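Long-range contact in methyl-coenzyme M reductase subunit beta (Methanosarcina barkeri, PDB 1E6Y), which forms part of the nickel-dependent enzyme that reduces methyl-coenzyme M with coenzyme B, releasing methane and the mixed heterodisulfide in the last step of methanogenesis: residues R270-K282 with Y291-A303. Numbering follows the deposited sequence.
Sequences RRAIEAGIISVDK and YKANDVPKWNACA
Ser279 and Lys292 form the antiparallel hydrogen-bonded pair of a beta hairpin: Lys292 N gives a nearly straight bond to Ser279 O (2.7 Å), and Ser279 N answers to Lys292 O. Beyond it, Asn294 N donates to Ile277 O, while the Asn294 amide spends both hydrogens of ND2, one on Ser279 OG (2.9 Å), in the amide plane, the other on Gly276 O, reached from above its carbonyl plane. A planar NH2 suits this place, its two divergent hydrogens serving hydroxyl and helix-end carbonyl and together fixing its rotation. On the hairpin face carrying Ile278 and Ala293, Ile278 CG1 sits between the backbone N and the carbonyl carbon (chi1 66°), sending CD1 toward Tyr291 CD2, while CG2 meets Trp299 CE3 (3.5 Å). Ala272 CB, small enough for the helix to come close, abuts the indole edge at CZ3, and Ile277 CD1 touches Cys302 SG (3.5 Å). The Tyr291 ring lies among Ile273 CD1, Ile278 CD1 and Val280 CG2; an alanine here would probably leave a gap and deprive these three aliphatic ends of their common partner. Further out, Gly276 follows helix 261-274 in a Schellman motif, its positive phi easy without a side chain. Asp295 OD1 accepts from Lys298 N, N-capping helix 296-318, while OD2 salt-bridges Arg231. A water joins Asp281 OD2 to Lys292 NZ; OD1 salt-bridges Arg234 of the gamma subunit. Backbone bonds thus pair the strands, the Asn294 amide ties on the helix-end turn, and apolar side chains pack the flanking helices against the hairpin.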
ATOM      1  N   ARG E 270      -4.789  36.472  31.507  1.00 14.01           N
ATOM      2  CA  ARG E 270      -5.408  37.698  32.009  1.00 14.92           C
ATOM      3  C   ARG E 270      -6.807  37.858  31.417  1.00 14.89           C
ATOM      4  O   ARG E 270      -7.798  37.975  32.130  1.00 14.35           O
ATOM      5  CB  ARG E 270      -4.577  38.931  31.648  1.00 15.81           C
ATOM      6  CG  ARG E 270      -5.188  40.231  32.169  1.00 17.93           C
ATOM      7  CD  ARG E 270      -4.487  41.462  31.663  1.00 19.40           C
ATOM      8  NE  ARG E 270      -4.634  41.775  30.248  1.00 21.02           N
ATOM      9  CZ  ARG E 270      -3.666  41.709  29.338  1.00 21.64           C
ATOM     10  NH1 ARG E 270      -2.452  41.334  29.714  1.00 21.97           N
ATOM     11  NH2 ARG E 270      -3.900  42.029  28.070  1.00 21.79           N
ATOM     12  N   ARG E 271      -6.866  37.757  30.081  1.00 14.63           N
ATOM     13  CA  ARG E 271      -8.160  37.884  29.399  1.00 15.15           C
ATOM     14  C   ARG E 271      -9.164  36.810  29.719  1.00 14.98           C
ATOM     15  O   ARG E 271     -10.373  37.061  29.849  1.00 15.05           O
ATOM     16  CB  ARG E 271      -7.896  37.958  27.885  1.00 15.78           C
ATOM     17  CG  ARG E 271      -7.207  39.275  27.520  1.00 17.45           C
ATOM     18  CD  ARG E 271      -6.627  39.186  26.132  1.00 18.20           C
ATOM     19  NE  ARG E 271      -5.939  40.342  25.601  1.00 18.31           N
ATOM     20  CZ  ARG E 271      -6.473  41.450  25.106  1.00 18.97           C
ATOM     21  NH1 ARG E 271      -5.745  42.438  24.615  1.00 19.37           N
ATOM     22  NH2 ARG E 271      -7.799  41.581  25.103  1.00 19.43           N
ATOM     23  N   ALA E 272      -8.679  35.585  29.914  1.00 14.37           N
ATOM     24  CA  ALA E 272      -9.555  34.476  30.288  1.00 14.44           C
ATOM     25  C   ALA E 272     -10.162  34.687  31.676  1.00 14.70           C
ATOM     26  O   ALA E 272     -11.322  34.347  31.909  1.00 14.90           O
ATOM     27  CB  ALA E 272      -8.791  33.159  30.244  1.00 14.57           C
ATOM     28  N   ILE E 273      -9.377  35.266  32.584  1.00 14.87           N
ATOM     29  CA  ILE E 273      -9.847  35.578  33.933  1.00 15.68           C
ATOM     30  C   ILE E 273     -10.845  36.735  33.915  1.00 16.32           C
ATOM     31  O   ILE E 273     -11.902  36.662  34.543  1.00 17.43           O
ATOM     32  CB  ILE E 273      -8.665  35.931  34.873  1.00 15.63           C
ATOM     33  CG1 ILE E 273      -7.825  34.678  35.140  1.00 15.14           C
ATOM     34  CG2 ILE E 273      -9.183  36.493  36.195  1.00 15.71           C
ATOM     35  CD1 ILE E 273      -6.496  34.957  35.801  1.00 14.93           C
ATOM     36  N   GLU E 274     -10.535  37.771  33.139  1.00 17.77           N
ATOM     37  CA  GLU E 274     -11.422  38.924  32.997  1.00 18.75           C
ATOM     38  C   GLU E 274     -12.777  38.528  32.423  1.00 18.53           C
ATOM     39  O   GLU E 274     -13.809  39.060  32.831  1.00 19.11           O
ATOM     40  CB  GLU E 274     -10.775  39.985  32.104  1.00 20.28           C
ATOM     41  CG  GLU E 274      -9.644  40.758  32.770  1.00 23.24           C
ATOM     42  CD  GLU E 274      -8.809  41.565  31.787  1.00 25.03           C
ATOM     43  OE1 GLU E 274      -8.944  41.361  30.560  1.00 26.55           O
ATOM     44  OE2 GLU E 274      -7.981  42.380  32.245  1.00 27.14           O
ATOM     45  N   ALA E 275     -12.772  37.562  31.510  1.00 18.17           N
ATOM     46  CA  ALA E 275     -14.003  37.101  30.872  1.00 17.84           C
ATOM     47  C   ALA E 275     -14.786  36.110  31.736  1.00 17.75           C
ATOM     48  O   ALA E 275     -15.909  35.733  31.395  1.00 18.71           O
ATOM     49  CB  ALA E 275     -13.682  36.477  29.517  1.00 17.97           C
ATOM     50  N   GLY E 276     -14.188  35.683  32.845  1.00 16.86           N
ATOM     51  CA  GLY E 276     -14.838  34.723  33.722  1.00 16.43           C
ATOM     52  C   GLY E 276     -14.794  33.295  33.205  1.00 15.68           C
ATOM     53  O   GLY E 276     -15.492  32.422  33.720  1.00 15.96           O
ATOM     54  N   ILE E 277     -13.956  33.050  32.202  1.00 15.11           N
ATOM     55  CA  ILE E 277     -13.847  31.726  31.594  1.00 14.73           C
ATOM     56  C   ILE E 277     -13.083  30.761  32.502  1.00 14.35           C
ATOM     57  O   ILE E 277     -13.375  29.564  32.525  1.00 14.34           O
ATOM     58  CB  ILE E 277     -13.154  31.807  30.210  1.00 14.91           C
ATOM     59  CG1 ILE E 277     -14.005  32.650  29.256  1.00 15.75           C
ATOM     60  CG2 ILE E 277     -12.954  30.410  29.627  1.00 14.72           C
ATOM     61  CD1 ILE E 277     -13.286  33.047  27.988  1.00 16.71           C
ATOM     62  N   ILE E 278     -12.108  31.285  33.243  1.00 14.19           N
ATOM     63  CA  ILE E 278     -11.406  30.501  34.259  1.00 14.53           C
ATOM     64  C   ILE E 278     -11.377  31.221  35.608  1.00 15.17           C
ATOM     65  O   ILE E 278     -11.422  32.452  35.670  1.00 15.93           O
ATOM     66  CB  ILE E 278      -9.946  30.163  33.833  1.00 14.39           C
ATOM     67  CG1 ILE E 278      -9.100  31.437  33.739  1.00 14.53           C
ATOM     68  CG2 ILE E 278      -9.951  29.429  32.503  1.00 14.14           C
ATOM     69  CD1 ILE E 278      -7.615  31.181  33.553  1.00 14.98           C
ATOM     70  N   SER E 279     -11.341  30.436  36.682  1.00 15.42           N
ATOM     71  CA  SER E 279     -11.295  30.962  38.043  1.00 16.16           C
ATOM     72  C   SER E 279     -10.289  30.158  38.851  1.00 16.13           C
ATOM     73  O   SER E 279     -10.001  29.008  38.520  1.00 15.87           O
ATOM     74  CB  SER E 279     -12.672  30.848  38.709  1.00 15.59           C
ATOM     75  OG  SER E 279     -13.643  31.618  38.026  1.00 19.12           O
ATOM     76  N   VAL E 280      -9.775  30.754  39.924  1.00 16.33           N
ATOM     77  CA  VAL E 280      -8.967  30.009  40.884  1.00 16.77           C
ATOM     78  C   VAL E 280      -9.840  28.937  41.530  1.00 17.40           C
ATOM     79  O   VAL E 280     -10.973  29.211  41.935  1.00 17.10           O
ATOM     80  CB  VAL E 280      -8.386  30.931  41.985  1.00 16.61           C
ATOM     81  CG1 VAL E 280      -7.649  30.102  43.037  1.00 17.18           C
ATOM     82  CG2 VAL E 280      -7.439  31.945  41.369  1.00 16.24           C
ATOM     83  N   ASP E 281      -9.365  27.697  41.474  1.00 17.31           N
ATOM     84  CA  ASP E 281     -10.065  26.554  42.055  1.00 18.51           C
ATOM     85  C   ASP E 281      -9.557  26.299  43.472  1.00 18.96           C
ATOM     86  O   ASP E 281     -10.340  26.175  44.414  1.00 19.42           O
ATOM     87  CB  ASP E 281      -9.839  25.311  41.183  1.00 19.46           C
ATOM     88  CG  ASP E 281     -10.627  24.099  41.656  1.00 20.95           C
ATOM     89  OD1 ASP E 281     -10.141  22.964  41.460  1.00 22.30           O
ATOM     90  OD2 ASP E 281     -11.744  24.269  42.188  1.00 21.88           O
ATOM     91  N   LYS E 282      -8.237  26.266  43.614  1.00 18.97           N
ATOM     92  CA  LYS E 282      -7.599  26.029  44.903  1.00 19.21           C
ATOM     93  C   LYS E 282      -6.202  26.643  44.891  1.00 18.54           C
ATOM     94  O   LYS E 282      -5.579  26.774  43.834  1.00 16.82           O
ATOM     95  CB  LYS E 282      -7.512  24.523  45.179  1.00 21.32           C
ATOM     96  CG  LYS E 282      -7.138  24.172  46.612  1.00 25.00           C
ATOM     97  CD  LYS E 282      -7.140  22.665  46.859  1.00 27.79           C
ATOM     98  CE  LYS E 282      -5.809  22.030  46.479  1.00 28.61           C
ATOM     99  NZ  LYS E 282      -5.560  22.117  45.015  1.00 30.86           N
ATOM    100  N   TYR E 291      -6.090  26.722  38.668  1.00 13.73           N
ATOM    101  CA  TYR E 291      -7.301  27.260  38.059  1.00 14.08           C
ATOM    102  C   TYR E 291      -8.263  26.157  37.643  1.00 14.00           C
ATOM    103  O   TYR E 291      -7.889  24.985  37.584  1.00 14.55           O
ATOM    104  CB  TYR E 291      -6.948  28.127  36.847  1.00 13.45           C
ATOM    105  CG  TYR E 291      -6.371  29.473  37.215  1.00 13.25           C
ATOM    106  CD1 TYR E 291      -5.046  29.595  37.628  1.00 13.47           C
ATOM    107  CD2 TYR E 291      -7.175  30.611  37.240  1.00 13.74           C
ATOM    108  CE1 TYR E 291      -4.539  30.812  38.070  1.00 13.47           C
ATOM    109  CE2 TYR E 291      -6.682  31.832  37.681  1.00 13.47           C
ATOM    110  CZ  TYR E 291      -5.364  31.926  38.096  1.00 14.09           C
ATOM    111  OH  TYR E 291      -4.885  33.125  38.565  1.00 13.91           O
ATOM    112  N   LYS E 292      -9.527  26.530  37.469  1.00 14.13           N
ATOM    113  CA  LYS E 292     -10.522  25.656  36.855  1.00 13.93           C
ATOM    114  C   LYS E 292     -11.161  26.386  35.676  1.00 14.14           C
ATOM    115  O   LYS E 292     -11.258  27.615  35.677  1.00 13.59           O
ATOM    116  CB  LYS E 292     -11.606  25.266  37.865  1.00 15.04           C
ATOM    117  CG  LYS E 292     -12.410  26.440  38.402  1.00 16.80           C
ATOM    118  CD  LYS E 292     -13.451  25.985  39.409  1.00 18.59           C
ATOM    119  CE  LYS E 292     -14.099  27.173  40.107  1.00 20.18           C
ATOM    120  NZ  LYS E 292     -15.184  26.741  41.035  1.00 21.78           N
ATOM    121  N   ALA E 293     -11.515  25.631  34.642  1.00 13.77           N
ATOM    122  CA  ALA E 293     -12.235  26.185  33.504  1.00 14.35           C
ATOM    123  C   ALA E 293     -13.737  26.119  33.769  1.00 14.65           C
ATOM    124  O   ALA E 293     -14.291  25.042  34.000  1.00 15.12           O
ATOM    125  CB  ALA E 293     -11.883  25.413  32.234  1.00 14.59           C
ATOM    126  N   ASN E 294     -14.380  27.283  33.779  1.00 14.92           N
ATOM    127  CA  ASN E 294     -15.820  27.372  34.001  1.00 15.02           C
ATOM    128  C   ASN E 294     -16.596  27.013  32.737  1.00 14.92           C
ATOM    129  O   ASN E 294     -17.755  26.597  32.805  1.00 14.82           O
ATOM    130  CB  ASN E 294     -16.194  28.781  34.463  1.00 16.49           C
ATOM    131  CG  ASN E 294     -15.469  29.190  35.734  1.00 16.91           C
ATOM    132  OD1 ASN E 294     -15.463  28.456  36.725  1.00 18.76           O
ATOM    133  ND2 ASN E 294     -14.835  30.354  35.703  1.00 17.30           N
ATOM    134  N   ASP E 295     -15.966  27.223  31.586  1.00 13.55           N
ATOM    135  CA  ASP E 295     -16.505  26.771  30.305  1.00 12.98           C
ATOM    136  C   ASP E 295     -15.355  26.102  29.571  1.00 11.71           C
ATOM    137  O   ASP E 295     -14.432  26.770  29.115  1.00 12.37           O
ATOM    138  CB  ASP E 295     -17.029  27.962  29.490  1.00 12.49           C
ATOM    139  CG  ASP E 295     -17.812  27.537  28.246  1.00 14.12           C
ATOM    140  OD1 ASP E 295     -17.419  26.561  27.574  1.00 13.29           O
ATOM    141  OD2 ASP E 295     -18.793  28.226  27.901  1.00 14.48           O
ATOM    142  N   VAL E 296     -15.385  24.774  29.518  1.00 11.78           N
ATOM    143  CA  VAL E 296     -14.250  24.010  29.011  1.00 11.07           C
ATOM    144  C   VAL E 296     -13.999  24.222  27.514  1.00 10.50           C
ATOM    145  O   VAL E 296     -12.880  24.552  27.121  1.00 11.30           O
ATOM    146  CB  VAL E 296     -14.400  22.494  29.324  1.00 10.63           C
ATOM    147  CG1 VAL E 296     -13.251  21.707  28.699  1.00 10.28           C
ATOM    148  CG2 VAL E 296     -14.426  22.276  30.836  1.00 11.78           C
ATOM    149  N   PRO E 297     -15.050  24.134  26.672  1.00 10.64           N
ATOM    150  CA  PRO E 297     -14.840  24.426  25.246  1.00 10.46           C
ATOM    151  C   PRO E 297     -14.380  25.861  24.967  1.00 10.68           C
ATOM    152  O   PRO E 297     -13.589  26.093  24.055  1.00 10.55           O
ATOM    153  CB  PRO E 297     -16.203  24.130  24.618  1.00 10.48           C
ATOM    154  CG  PRO E 297     -16.827  23.131  25.543  1.00 11.10           C
ATOM    155  CD  PRO E 297     -16.393  23.578  26.916  1.00 10.17           C
ATOM    156  N   LYS E 298     -14.836  26.815  25.777  1.00 11.23           N
ATOM    157  CA  LYS E 298     -14.401  28.203  25.628  1.00 11.93           C
ATOM    158  C   LYS E 298     -12.943  28.400  26.027  1.00 11.58           C
ATOM    159  O   LYS E 298     -12.215  29.152  25.382  1.00 11.98           O
ATOM    160  CB  LYS E 298     -15.281  29.135  26.456  1.00 14.36           C
ATOM    161  CG  LYS E 298     -16.319  29.867  25.639  1.00 18.00           C
ATOM    162  CD  LYS E 298     -16.677  31.182  26.293  1.00 20.12           C
ATOM    163  CE  LYS E 298     -17.660  31.945  25.448  1.00 21.09           C
ATOM    164  NZ  LYS E 298     -18.585  32.723  26.306  1.00 22.34           N
ATOM    165  N   TRP E 299     -12.532  27.751  27.113  1.00 11.16           N
ATOM    166  CA  TRP E 299     -11.132  27.775  27.523  1.00 10.92           C
ATOM    167  C   TRP E 299     -10.255  27.191  26.419  1.00 10.40           C
ATOM    168  O   TRP E 299      -9.200  27.736  26.100  1.00 11.32           O
ATOM    169  CB  TRP E 299     -10.929  26.982  28.821  1.00 11.72           C
ATOM    170  CG  TRP E 299      -9.481  26.707  29.115  1.00 11.77           C
ATOM    171  CD1 TRP E 299      -8.866  25.487  29.135  1.00 10.92           C
ATOM    172  CD2 TRP E 299      -8.449  27.680  29.316  1.00 12.04           C
ATOM    173  NE1 TRP E 299      -7.514  25.639  29.327  1.00 12.03           N
ATOM    174  CE2 TRP E 299      -7.230  26.976  29.444  1.00 11.72           C
ATOM    175  CE3 TRP E 299      -8.434  29.081  29.397  1.00 11.77           C
ATOM    176  CZ2 TRP E 299      -6.006  27.624  29.649  1.00 12.72           C
ATOM    177  CZ3 TRP E 299      -7.215  29.726  29.599  1.00 12.79           C
ATOM    178  CH2 TRP E 299      -6.019  28.994  29.723  1.00 12.53           C
ATOM    179  N   ASN E 300     -10.704  26.081  25.842  1.00 11.05           N
ATOM    180  CA  ASN E 300      -9.998  25.466  24.724  1.00 10.65           C
ATOM    181  C   ASN E 300      -9.835  26.443  23.561  1.00 10.18           C
ATOM    182  O   ASN E 300      -8.759  26.530  22.968  1.00 10.05           O
ATOM    183  CB  ASN E 300     -10.737  24.213  24.251  1.00 11.00           C
ATOM    184  CG  ASN E 300      -9.981  23.476  23.172  1.00 12.12           C
ATOM    185  OD1 ASN E 300      -8.934  22.888  23.433  1.00 13.72           O
ATOM    186  ND2 ASN E 300     -10.451  23.585  21.935  1.00 11.75           N
ATOM    187  N   ALA E 301     -10.886  27.208  23.274  1.00 10.37           N
ATOM    188  CA  ALA E 301     -10.826  28.245  22.244  1.00 10.42           C
ATOM    189  C   ALA E 301      -9.833  29.353  22.614  1.00 10.45           C
ATOM    190  O   ALA E 301      -9.107  29.852  21.753  1.00 10.08           O
ATOM    191  CB  ALA E 301     -12.211  28.832  22.011  1.00 10.83           C
ATOM    192  N   CYS E 302      -9.781  29.707  23.899  1.00 10.60           N
ATOM    193  CA  CYS E 302      -8.793  30.657  24.409  1.00 11.38           C
ATOM    194  C   CYS E 302      -7.373  30.153  24.173  1.00 10.46           C
ATOM    195  O   CYS E 302      -6.505  30.905  23.732  1.00 10.89           O
ATOM    196  CB  CYS E 302      -8.994  30.892  25.909  1.00 12.61           C
ATOM    197  SG  CYS E 302     -10.435  31.883  26.338  1.00 16.54           S
ATOM    198  N   ALA E 303      -7.141  28.879  24.479  1.00 10.30           N
ATOM    199  CA  ALA E 303      -5.841  28.259  24.254  1.00  9.61           C
ATOM    200  C   ALA E 303      -5.517  28.167  22.763  1.00  9.11           C
ATOM    201  O   ALA E 303      -4.365  28.323  22.362  1.00  8.75           O
ATOM    202  CB  ALA E 303      -5.805  26.875  24.889  1.00  9.61           C
TER
HETATM  203  O   HOH W   1     -13.819  25.857  43.359  1.00 39.24           O